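Local coordinates for putative oxidoreductase molybdopterin-binding subunit (PDB 4ZOH), which probably serves as the molybdenum-bearing subunit of an iron-sulfur oxidoreductase of the xanthine dehydrogenase and aldehyde oxidase family, holding a pterin cytosine dinucleotide cofactor, at residues Ile220-Glu225 and Ile250-Gly255; Ala281-Pro286 and Gly296-Thr301; Ser300-Leu305 and Ile316-Val321. One frame throughout, in Å; residues are numbered along the deposited sequence.

Contact 1 of 3, residues Ile220-Glu225 and Ile250-Gly255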
ATOM      1  N   ILE A 220      10.025  18.942 -13.335  1.00 19.38           N
ATOM      2  CA  ILE A 220      10.717  19.516 -12.201  1.00 21.93           C
ATOM      3  C   ILE A 220      10.131  18.936 -10.917  1.00 23.78           C
ATOM      4  O   ILE A 220       8.990  18.405 -10.920  1.00 21.51           O
ATOM      5  CB  ILE A 220      10.575  21.071 -12.204  1.00 21.35           C
ATOM      6  CG1 ILE A 220       9.126  21.550 -11.943  1.00 18.94           C
ATOM      7  CG2 ILE A 220      11.150  21.610 -13.512  1.00 20.61           C
ATOM      8  CD1 ILE A 220       9.025  23.064 -11.781  1.00 21.42           C
ATOM      9  N   ALA A 221      10.904  19.021  -9.832  1.00 22.47           N
ATOM     10  CA  ALA A 221      10.318  18.855  -8.483  1.00 19.26           C
ATOM     11  C   ALA A 221       9.738  20.179  -8.121  1.00 19.92           C
ATOM     12  O   ALA A 221      10.426  21.200  -8.211  1.00 19.78           O
ATOM     13  CB  ALA A 221      11.388  18.447  -7.458  1.00 18.80           C
ATOM     14  N   HIS A 222       8.501  20.158  -7.700  1.00 17.10           N
ATOM     15  CA  HIS A 222       7.839  21.301  -7.322  1.00 20.33           C
ATOM     16  C   HIS A 222       8.104  21.724  -5.875  1.00 21.68           C
ATOM     17  O   HIS A 222       8.433  20.875  -5.072  1.00 20.74           O
ATOM     18  CB  HIS A 222       6.354  21.047  -7.497  1.00 19.94           C
ATOM     19  CG  HIS A 222       5.959  21.070  -8.934  1.00 22.06           C
ATOM     20  ND1 HIS A 222       5.477  22.202  -9.540  1.00 22.54           N
ATOM     21  CD2 HIS A 222       6.055  20.129  -9.903  1.00 22.38           C
ATOM     22  CE1 HIS A 222       5.228  21.957 -10.817  1.00 23.17           C
ATOM     23  NE2 HIS A 222       5.591  20.708 -11.067  1.00 23.87           N
ATOM     24  N   PRO A 223       7.849  22.998  -5.538  1.00 20.84           N
ATOM     25  CA  PRO A 223       8.064  23.338  -4.093  1.00 23.48           C
ATOM     26  C   PRO A 223       7.350  22.388  -3.121  1.00 23.82           C
ATOM     27  O   PRO A 223       7.967  21.972  -2.123  1.00 23.36           O
ATOM     28  CB  PRO A 223       7.505  24.772  -3.957  1.00 21.54           C
ATOM     29  CG  PRO A 223       7.513  25.347  -5.367  1.00 23.64           C
ATOM     30  CD  PRO A 223       7.230  24.129  -6.284  1.00 20.95           C
ATOM     31  N   GLU A 224       6.110  21.998  -3.442  1.00 21.48           N
ATOM     32  CA  GLU A 224       5.343  21.101  -2.584  1.00 21.43           C
ATOM     33  C   GLU A 224       6.009  19.724  -2.421  1.00 23.04           C
ATOM     34  O   GLU A 224       5.934  19.096  -1.345  1.00 20.14           O
ATOM     35  CB  GLU A 224       3.923  20.912  -3.138  1.00 20.46           C
ATOM     36  CG  GLU A 224       3.083  22.162  -3.195  1.00 18.18           C
ATOM     37  CD  GLU A 224       3.208  22.853  -4.540  1.00 18.69           C
ATOM     38  OE1 GLU A 224       4.288  22.933  -5.053  1.00 17.53           O
ATOM     39  OE2 GLU A 224       2.221  23.346  -5.065  1.00 19.46           O
ATOM     40  N   GLU A 225       6.677  19.251  -3.463  1.00 20.22           N
ATOM     41  CA  GLU A 225       7.310  17.966  -3.333  1.00 21.40           C
ATOM     42  C   GLU A 225       8.526  18.006  -2.387  1.00 21.93           C
ATOM     43  O   GLU A 225       8.704  17.132  -1.543  1.00 19.04           O
ATOM     44  CB  GLU A 225       7.726  17.404  -4.718  1.00 19.67           C
ATOM     45  CG  GLU A 225       6.557  16.836  -5.584  1.00 20.59           C
ATOM     46  CD  GLU A 225       7.019  16.644  -7.032  1.00 20.24           C
ATOM     47  OE1 GLU A 225       7.153  17.631  -7.734  1.00 22.77           O
ATOM     48  OE2 GLU A 225       7.271  15.537  -7.498  1.00 18.34           O
ATOM     49  N   ILE A 250      -3.182  27.802 -10.643  1.00 24.26           N
ATOM     50  CA  ILE A 250      -2.497  28.962 -10.125  1.00 25.06           C
ATOM     51  C   ILE A 250      -0.986  28.743  -9.915  1.00 28.38           C
ATOM     52  O   ILE A 250      -0.175  29.689  -9.961  1.00 28.94           O
ATOM     53  CB  ILE A 250      -3.331  29.336  -8.902  1.00 26.42           C
ATOM     54  CG1 ILE A 250      -4.404  30.314  -9.326  1.00 21.23           C
ATOM     55  CG2 ILE A 250      -2.561  29.639  -7.656  1.00 25.99           C
ATOM     56  CD1 ILE A 250      -5.520  30.355  -8.324  1.00 35.33           C
ATOM     57  N   SER A 251      -0.589  27.494  -9.734  1.00 25.22           N
ATOM     58  CA  SER A 251       0.799  27.220  -9.353  1.00 22.38           C
ATOM     59  C   SER A 251       1.613  26.371 -10.295  1.00 22.69           C
ATOM     60  O   SER A 251       2.813  26.164 -10.079  1.00 21.73           O
ATOM     61  CB  SER A 251       0.809  26.590  -7.938  1.00 22.45           C
ATOM     62  OG  SER A 251       0.011  25.419  -7.871  1.00 23.39           O
ATOM     63  N   ALA A 252       1.002  25.768 -11.310  1.00 20.01           N
ATOM     64  CA  ALA A 252       1.814  24.781 -12.033  1.00 18.24           C
ATOM     65  C   ALA A 252       1.343  24.621 -13.462  1.00 17.69           C
ATOM     66  O   ALA A 252       0.162  24.919 -13.769  1.00 16.59           O
ATOM     67  CB  ALA A 252       1.847  23.457 -11.312  1.00 21.10           C
ATOM     68  N   GLY A 253       2.276  24.151 -14.290  1.00 19.32           N
ATOM     69  CA  GLY A 253       2.098  23.894 -15.707  1.00 22.25           C
ATOM     70  C   GLY A 253       1.968  25.106 -16.633  1.00 26.24           C
ATOM     71  O   GLY A 253       1.575  24.915 -17.790  1.00 24.68           O
ATOM     72  N   HIS A 254       2.318  26.327 -16.176  1.00 24.00           N
ATOM     73  CA  HIS A 254       2.411  27.510 -17.084  1.00 22.60           C
ATOM     74  C   HIS A 254       3.557  27.386 -18.046  1.00 22.19           C
ATOM     75  O   HIS A 254       4.648  27.030 -17.645  1.00 23.55           O
ATOM     76  CB  HIS A 254       2.570  28.814 -16.297  1.00 22.21           C
ATOM     77  CG  HIS A 254       1.424  29.115 -15.401  1.00 21.39           C
ATOM     78  ND1 HIS A 254       0.964  30.403 -15.189  1.00 22.62           N
ATOM     79  CD2 HIS A 254       0.620  28.298 -14.674  1.00 19.84           C
ATOM     80  CE1 HIS A 254      -0.076  30.367 -14.366  1.00 23.75           C
ATOM     81  NE2 HIS A 254      -0.314  29.097 -14.043  1.00 22.55           N
ATOM     82  N   GLY A 255       3.305  27.617 -19.340  1.00 19.60           N
ATOM     83  CA  GLY A 255       4.381  27.468 -20.335  1.00 19.03           C
ATOM     84  C   GLY A 255       4.224  28.483 -21.438  1.00 18.55           C
ATOM     85  O   GLY A 255       3.312  29.308 -21.380  1.00 17.99           O
TER
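The backbones of Ile220-Glu225 and Ile250-Gly255 come closest at His222 and Ala252, whose CA atoms are 8.4 Å apart, so side chains have to bridge the gap. The contact, in the molybdopterin cofactor-binding domain, sets His222, the N-cap of helix 223-235, beside Ala252, the first residue to leave helical geometry after helix 245-251. The imidazole of His222 meets the methyl of Ala252 at an oblique angle, with CE1 3.7 Å from Ala252 CB. His222 CG lies anti to its own carbonyl carbon (chi1 -75°), which carries the ring out toward that methyl. Ile220 CG1 lies over one face of the ring, offset toward its rim, and His222 NE2 is hydrogen-bonded to Ser217 O, which helps fix the ring's rotation. The molybdenum atom is about 12 Å from this side chain. Beside this pair, Glu224 OE2 and Ser251 OG approach to 4.1 Å without bonding. Ser251 OG is hydrogen-bonded to Glu247 O and only weakly to Arg168, which also forms a salt bridge to Glu224 OE2, as does Arg38. At the cap itself, Glu225 turns back on the chain, and His222 N donates to Glu225 OE1 at 2.9 Å in a nearly straight bond of 175°.

Contact 2 of 3, residues Ala281-Pro286 and Gly296-Thr301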
ATOM      1  N   ALA A 281      11.214  36.431 -23.306  1.00 24.78           N
ATOM      2  CA  ALA A 281      10.573  35.259 -22.647  1.00 24.88           C
ATOM      3  C   ALA A 281      10.296  35.517 -21.181  1.00 27.68           C
ATOM      4  O   ALA A 281      11.125  36.112 -20.489  1.00 29.46           O
ATOM      5  CB  ALA A 281      11.427  34.028 -22.832  1.00 26.41           C
ATOM      6  N   ASN A 282       9.074  35.212 -20.733  1.00 26.47           N
ATOM      7  CA  ASN A 282       8.652  35.452 -19.375  1.00 26.31           C
ATOM      8  C   ASN A 282       8.883  34.199 -18.465  1.00 29.64           C
ATOM      9  O   ASN A 282       8.152  33.198 -18.569  1.00 25.32           O
ATOM     10  CB  ASN A 282       7.203  35.912 -19.374  1.00 23.78           C
ATOM     11  CG  ASN A 282       6.752  36.381 -18.018  1.00 23.11           C
ATOM     12  OD1 ASN A 282       7.370  36.046 -17.047  1.00 24.84           O
ATOM     13  ND2 ASN A 282       5.630  37.079 -17.948  1.00 24.43           N
ATOM     14  N   LEU A 283       9.932  34.227 -17.645  1.00 23.64           N
ATOM     15  CA  LEU A 283      10.165  33.144 -16.675  1.00 22.52           C
ATOM     16  C   LEU A 283       9.274  33.104 -15.473  1.00 21.97           C
ATOM     17  O   LEU A 283       9.293  32.097 -14.731  1.00 24.70           O
ATOM     18  CB  LEU A 283      11.577  33.151 -16.193  1.00 23.41           C
ATOM     19  CG  LEU A 283      12.642  32.947 -17.240  1.00 24.89           C
ATOM     20  CD1 LEU A 283      14.014  32.925 -16.591  1.00 23.59           C
ATOM     21  CD2 LEU A 283      12.448  31.706 -18.111  1.00 23.41           C
ATOM     22  N   GLY A 284       8.484  34.159 -15.262  1.00 21.73           N
ATOM     23  CA  GLY A 284       7.746  34.344 -13.996  1.00 26.03           C
ATOM     24  C   GLY A 284       8.764  34.346 -12.810  1.00 29.65           C
ATOM     25  O   GLY A 284       9.915  34.671 -13.004  1.00 28.05           O
ATOM     26  N   ALA A 285       8.350  33.958 -11.601  1.00 32.32           N
ATOM     27  CA  ALA A 285       9.172  34.161 -10.350  1.00 28.62           C
ATOM     28  C   ALA A 285      10.447  33.337 -10.269  1.00 28.75           C
ATOM     29  O   ALA A 285      10.593  32.300 -10.957  1.00 30.22           O
ATOM     30  CB  ALA A 285       8.312  33.989  -9.088  1.00 28.52           C
ATOM     31  N   PRO A 286      11.454  33.829  -9.512  1.00 29.70           N
ATOM     32  CA  PRO A 286      12.672  33.028  -9.521  1.00 31.10           C
ATOM     33  C   PRO A 286      12.538  31.710  -8.678  1.00 34.94           C
ATOM     34  O   PRO A 286      12.877  31.714  -7.547  1.00 44.78           O
ATOM     35  CB  PRO A 286      13.738  33.964  -8.902  1.00 32.77           C
ATOM     36  CG  PRO A 286      12.950  35.056  -8.217  1.00 31.42           C
ATOM     37  CD  PRO A 286      11.565  35.084  -8.736  1.00 27.84           C
ATOM     38  N   GLY A 296      16.467  26.857 -20.518  1.00 26.17           N
ATOM     39  CA  GLY A 296      16.946  25.979 -21.614  1.00 24.86           C
ATOM     40  C   GLY A 296      15.982  26.045 -22.825  1.00 29.60           C
ATOM     41  O   GLY A 296      16.414  25.982 -24.004  1.00 31.60           O
ATOM     42  N   ASN A 297      14.688  26.158 -22.515  1.00 25.35           N
ATOM     43  CA  ASN A 297      13.605  26.276 -23.544  1.00 29.12           C
ATOM     44  C   ASN A 297      13.679  27.593 -24.371  1.00 28.73           C
ATOM     45  O   ASN A 297      13.389  27.589 -25.583  1.00 28.71           O
ATOM     46  CB  ASN A 297      12.222  26.155 -22.879  1.00 20.11           C
ATOM     47  CG  ASN A 297      11.981  24.768 -22.316  1.00 18.50           C
ATOM     48  OD1 ASN A 297      12.747  23.862 -22.562  1.00 19.51           O
ATOM     49  ND2 ASN A 297      10.901  24.592 -21.608  1.00 17.50           N
ATOM     50  N   VAL A 298      14.103  28.692 -23.706  1.00 25.06           N
ATOM     51  CA  VAL A 298      14.326  29.968 -24.407  1.00 22.99           C
ATOM     52  C   VAL A 298      15.304  29.837 -25.562  1.00 21.30           C
ATOM     53  O   VAL A 298      15.076  30.363 -26.686  1.00 26.24           O
ATOM     54  CB  VAL A 298      14.698  31.120 -23.414  1.00 24.31           C
ATOM     55  CG1 VAL A 298      15.082  32.377 -24.185  1.00 23.31           C
ATOM     56  CG2 VAL A 298      13.525  31.397 -22.467  1.00 21.14           C
ATOM     57  N   LYS A 299      16.347  29.108 -25.299  1.00 18.36           N
ATOM     58  CA  LYS A 299      17.340  28.797 -26.249  1.00 24.86           C
ATOM     59  C   LYS A 299      16.806  27.965 -27.407  1.00 27.76           C
ATOM     60  O   LYS A 299      17.184  28.228 -28.558  1.00 22.88           O
ATOM     61  CB  LYS A 299      18.490  28.094 -25.571  1.00 24.09           C
ATOM     62  CG  LYS A 299      19.124  29.054 -24.543  1.00 29.01           C
ATOM     63  CD  LYS A 299      20.286  28.372 -23.867  1.00 32.33           C
ATOM     64  CE  LYS A 299      20.674  29.073 -22.588  1.00 32.87           C
ATOM     65  NZ  LYS A 299      21.935  28.340 -22.234  1.00 40.35           N
ATOM     66  N   SER A 300      15.900  27.024 -27.091  1.00 26.90           N
ATOM     67  CA  SER A 300      15.268  26.193 -28.131  1.00 24.24           C
ATOM     68  C   SER A 300      14.463  27.079 -29.069  1.00 22.70           C
ATOM     69  O   SER A 300      14.585  26.928 -30.296  1.00 24.04           O
ATOM     70  CB  SER A 300      14.365  25.153 -27.466  1.00 22.98           C
ATOM     71  OG  SER A 300      15.190  24.233 -26.817  1.00 22.72           O
ATOM     72  N   THR A 301      13.711  28.040 -28.498  1.00 21.08           N
ATOM     73  CA  THR A 301      12.948  28.951 -29.300  1.00 22.33           C
ATOM     74  C   THR A 301      13.841  29.732 -30.307  1.00 29.10           C
ATOM     75  O   THR A 301      13.553  29.732 -31.531  1.00 27.57           O
ATOM     76  CB  THR A 301      12.260  29.963 -28.428  1.00 21.89           C
ATOM     77  OG1 THR A 301      11.443  29.284 -27.478  1.00 20.53           O
ATOM     78  CG2 THR A 301      11.426  30.953 -29.264  1.00 18.61           C
TER
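Val298 sets one methyl, CG2, directly against the methyl of Ala281, and the two carbons are only 3.4 Å apart, closer than two methyls normally pack. The pair joins the end of strand 272-282 to helix 288-304, the first strand and the helix of a beta-alpha-beta unit. With CG1 anti to the backbone N (chi1 173°), CG2 is the branch left facing the strand, and it does all the touching. The small side chain of Ala281 lets the helix come close here: Ala281 CA is 6.7 Å from Val298 CA. Leu283 adds a looser touch to the same methyl, CD2 standing 4.5 Å from Val298 CG2; its CB does not point at the helix, and the end of the side chain makes the approach. Lys258 of the neighbouring strand 254-266 touches both Ala281 and Val298, extending the packing along the sheet. Past Asn282 the strand gives way to a turn. Asn282, whose CB points away from the helix, reaches forward with OD1 to make an Asx turn, and Thr323 OG1 is also hydrogen-bonded to this OD1. Gly284 N donates to Asn282 OD1 at 2.8 Å, tilted 22° from the carbonyl plane.

Contact 3 of 3, residues Ser300-Leu305 and Ile316-Val321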
ATOM      1  N   SER A 300      15.900  27.024 -27.091  1.00 26.90           N
ATOM      2  CA  SER A 300      15.268  26.193 -28.131  1.00 24.24           C
ATOM      3  C   SER A 300      14.463  27.079 -29.069  1.00 22.70           C
ATOM      4  O   SER A 300      14.585  26.928 -30.296  1.00 24.04           O
ATOM      5  CB  SER A 300      14.365  25.153 -27.466  1.00 22.98           C
ATOM      6  OG  SER A 300      15.190  24.233 -26.817  1.00 22.72           O
ATOM      7  N   THR A 301      13.711  28.040 -28.498  1.00 21.08           N
ATOM      8  CA  THR A 301      12.948  28.951 -29.300  1.00 22.33           C
ATOM      9  C   THR A 301      13.841  29.732 -30.307  1.00 29.10           C
ATOM     10  O   THR A 301      13.553  29.732 -31.531  1.00 27.57           O
ATOM     11  CB  THR A 301      12.260  29.963 -28.428  1.00 21.89           C
ATOM     12  OG1 THR A 301      11.443  29.284 -27.478  1.00 20.53           O
ATOM     13  CG2 THR A 301      11.426  30.953 -29.264  1.00 18.61           C
ATOM     14  N   VAL A 302      14.929  30.356 -29.810  1.00 25.88           N
ATOM     15  CA  VAL A 302      15.828  31.120 -30.697  1.00 25.35           C
ATOM     16  C   VAL A 302      16.445  30.185 -31.712  1.00 23.39           C
ATOM     17  O   VAL A 302      16.426  30.464 -32.906  1.00 25.56           O
ATOM     18  CB  VAL A 302      16.980  31.921 -29.990  1.00 25.48           C
ATOM     19  CG1 VAL A 302      17.600  32.936 -30.987  1.00 24.45           C
ATOM     20  CG2 VAL A 302      16.455  32.710 -28.816  1.00 25.32           C
ATOM     21  N   ARG A 303      16.969  29.061 -31.272  1.00 25.56           N
ATOM     22  CA  ARG A 303      17.734  28.286 -32.202  1.00 27.47           C
ATOM     23  C   ARG A 303      16.882  27.672 -33.340  1.00 29.70           C
ATOM     24  O   ARG A 303      17.428  27.183 -34.321  1.00 32.26           O
ATOM     25  CB  ARG A 303      18.615  27.273 -31.485  1.00 31.71           C
ATOM     26  CG  ARG A 303      17.934  26.010 -30.977  1.00 34.48           C
ATOM     27  CD  ARG A 303      18.721  25.540 -29.728  1.00 32.09           C
ATOM     28  NE  ARG A 303      19.952  24.929 -30.205  1.00 30.15           N
ATOM     29  CZ  ARG A 303      20.177  23.629 -30.341  1.00 32.10           C
ATOM     30  NH1 ARG A 303      19.271  22.717 -29.949  1.00 35.48           N
ATOM     31  NH2 ARG A 303      21.350  23.231 -30.825  1.00 34.25           N
ATOM     32  N   MET A 304      15.557  27.686 -33.206  1.00 28.33           N
ATOM     33  CA  MET A 304      14.707  27.021 -34.213  1.00 30.32           C
ATOM     34  C   MET A 304      14.038  28.016 -35.148  1.00 28.33           C
ATOM     35  O   MET A 304      13.416  27.587 -36.117  1.00 27.99           O
ATOM     36  CB  MET A 304      13.615  26.093 -33.592  1.00 27.55           C
ATOM     37  CG  MET A 304      14.198  24.992 -32.727  1.00 24.92           C
ATOM     38  SD  MET A 304      15.279  23.834 -33.545  1.00 34.71           S
ATOM     39  CE  MET A 304      14.050  23.162 -34.655  1.00 27.39           C
ATOM     40  N   LEU A 305      14.104  29.306 -34.818  1.00 28.97           N
ATOM     41  CA  LEU A 305      13.724  30.424 -35.724  1.00 32.11           C
ATOM     42  C   LEU A 305      14.131  30.314 -37.210  1.00 30.22           C
ATOM     43  O   LEU A 305      13.410  30.782 -38.036  1.00 29.73           O
ATOM     44  CB  LEU A 305      14.288  31.746 -35.207  1.00 31.21           C
ATOM     45  CG  LEU A 305      13.522  32.397 -34.060  1.00 33.23           C
ATOM     46  CD1 LEU A 305      14.224  33.659 -33.553  1.00 34.01           C
ATOM     47  CD2 LEU A 305      12.112  32.726 -34.454  1.00 33.01           C
ATOM     48  N   ILE A 316      19.383  37.870 -33.360  1.00 25.69           N
ATOM     49  CA  ILE A 316      18.225  37.915 -32.400  1.00 26.96           C
ATOM     50  C   ILE A 316      18.701  38.173 -30.990  1.00 26.67           C
ATOM     51  O   ILE A 316      19.564  37.499 -30.475  1.00 25.94           O
ATOM     52  CB  ILE A 316      17.403  36.575 -32.389  1.00 25.65           C
ATOM     53  CG1 ILE A 316      16.947  36.243 -33.844  1.00 24.48           C
ATOM     54  CG2 ILE A 316      16.200  36.673 -31.423  1.00 25.29           C
ATOM     55  CD1 ILE A 316      15.802  37.100 -34.351  1.00 24.05           C
ATOM     56  N   ASP A 317      18.108  39.153 -30.371  1.00 28.07           N
ATOM     57  CA  ASP A 317      18.542  39.565 -29.072  1.00 29.37           C
ATOM     58  C   ASP A 317      17.571  38.848 -28.118  1.00 29.99           C
ATOM     59  O   ASP A 317      16.381  39.201 -28.070  1.00 31.39           O
ATOM     60  CB  ASP A 317      18.474  41.118 -28.957  1.00 26.40           C
ATOM     61  CG  ASP A 317      19.066  41.661 -27.606  1.00 29.34           C
ATOM     62  OD1 ASP A 317      19.984  41.038 -27.069  1.00 26.30           O
ATOM     63  OD2 ASP A 317      18.623  42.730 -27.112  1.00 34.88           O
ATOM     64  N   ALA A 318      18.061  37.795 -27.430  1.00 30.12           N
ATOM     65  CA  ALA A 318      17.194  36.969 -26.484  1.00 29.67           C
ATOM     66  C   ALA A 318      17.235  37.356 -24.989  1.00 29.00           C
ATOM     67  O   ALA A 318      18.295  37.326 -24.367  1.00 32.75           O
ATOM     68  CB  ALA A 318      17.488  35.472 -26.649  1.00 30.39           C
ATOM     69  N   TYR A 319      16.086  37.702 -24.443  1.00 30.05           N
ATOM     70  CA  TYR A 319      15.871  37.894 -23.013  1.00 31.00           C
ATOM     71  C   TYR A 319      14.976  36.816 -22.343  1.00 32.00           C
ATOM     72  O   TYR A 319      13.915  36.463 -22.888  1.00 29.53           O
ATOM     73  CB  TYR A 319      15.155  39.215 -22.768  1.00 31.18           C
ATOM     74  CG  TYR A 319      15.980  40.426 -23.064  1.00 37.85           C
ATOM     75  CD1 TYR A 319      16.056  40.920 -24.402  1.00 35.78           C
ATOM     76  CD2 TYR A 319      16.691  41.107 -22.037  1.00 36.59           C
ATOM     77  CE1 TYR A 319      16.811  42.031 -24.708  1.00 41.50           C
ATOM     78  CE2 TYR A 319      17.454  42.259 -22.337  1.00 41.68           C
ATOM     79  CZ  TYR A 319      17.505  42.693 -23.670  1.00 43.89           C
ATOM     80  OH  TYR A 319      18.196  43.778 -24.058  1.00 52.62           O
ATOM     81  N   ALA A 320      15.411  36.309 -21.173  1.00 26.76           N
ATOM     82  CA  ALA A 320      14.551  35.562 -20.278  1.00 24.93           C
ATOM     83  C   ALA A 320      14.483  36.369 -18.987  1.00 26.85           C
ATOM     84  O   ALA A 320      15.476  36.520 -18.268  1.00 26.32           O
ATOM     85  CB  ALA A 320      15.096  34.124 -20.072  1.00 24.26           C
ATOM     86  N   VAL A 321      13.293  36.832 -18.660  1.00 24.36           N
ATOM     87  CA  VAL A 321      13.096  37.787 -17.629  1.00 24.53           C
ATOM     88  C   VAL A 321      12.143  37.272 -16.586  1.00 29.31           C
ATOM     89  O   VAL A 321      11.119  36.767 -16.989  1.00 28.33           O
ATOM     90  CB  VAL A 321      12.425  39.065 -18.212  1.00 24.36           C
ATOM     91  CG1 VAL A 321      12.671  40.274 -17.292  1.00 24.70           C
ATOM     92  CG2 VAL A 321      13.032  39.395 -19.559  1.00 21.64           C
TER
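Val302 and Ile316 pack closely, their side chains sliding past each other in opposite directions, with Val302 CG1 3.9 Å from Ile316 CB and 4.0 Å from its CG2. The other branch of the valine, CG2, rests on the methyl of Ala318, 3.7 Å from its CB. Val302 CG1 is anti to its backbone N (chi1 -166°), which splits the two methyls between successive inward-pointing residues of the strand. Three residues on, Leu305 meets Ile316 tip to tip: Leu305 CD1 is 3.8 Å from Ile316 CG1 and 3.9 Å from its CD1. Helix 288-304 here packs on strand 313-321, the closing strand of the beta-alpha-beta unit that began with strand 272-282. Leu279 of that first strand and Trp135 of strand 129-138 also touch Val302, while Phe342 of helix 336-353 touches Leu305. Away from this apolar seam the contact thins out. Ser300 and Arg303 are partly exposed on the helix and take no part in it. On the strand, Asp317, though buried, points away from the helix, and its OD1 is hydrogen-bonded to His132 NE2. The partly exposed Tyr319 stacks its ring with that of His132, and Tyr319 OH makes a weak hydrogen bond to Asp317 OD2, 3.3 Å long.

Following the chain from the N terminus, contact 1 closes a mostly helical loop between 220-225 and 250-255 and leads straight into strand 254-266. The chain turns back as strand 272-282, that strand's neighbour in the sheet, and contact 2 closes the short excursion into helix 288-304. Contact 3, sharing Ser300 and Thr301 with contact 2, closes the return to strand 313-321. Contact 1 closes before the others open, and contact 3 begins on the segment where contact 2 ends; none encloses another. Contacts 2 and 3 touch where the two strands pair, Ala281 N lying 2.7 Å from Tyr319 O in a probable hydrogen bond. Contact 1 reaches the same five-stranded sheet through strand 254-266.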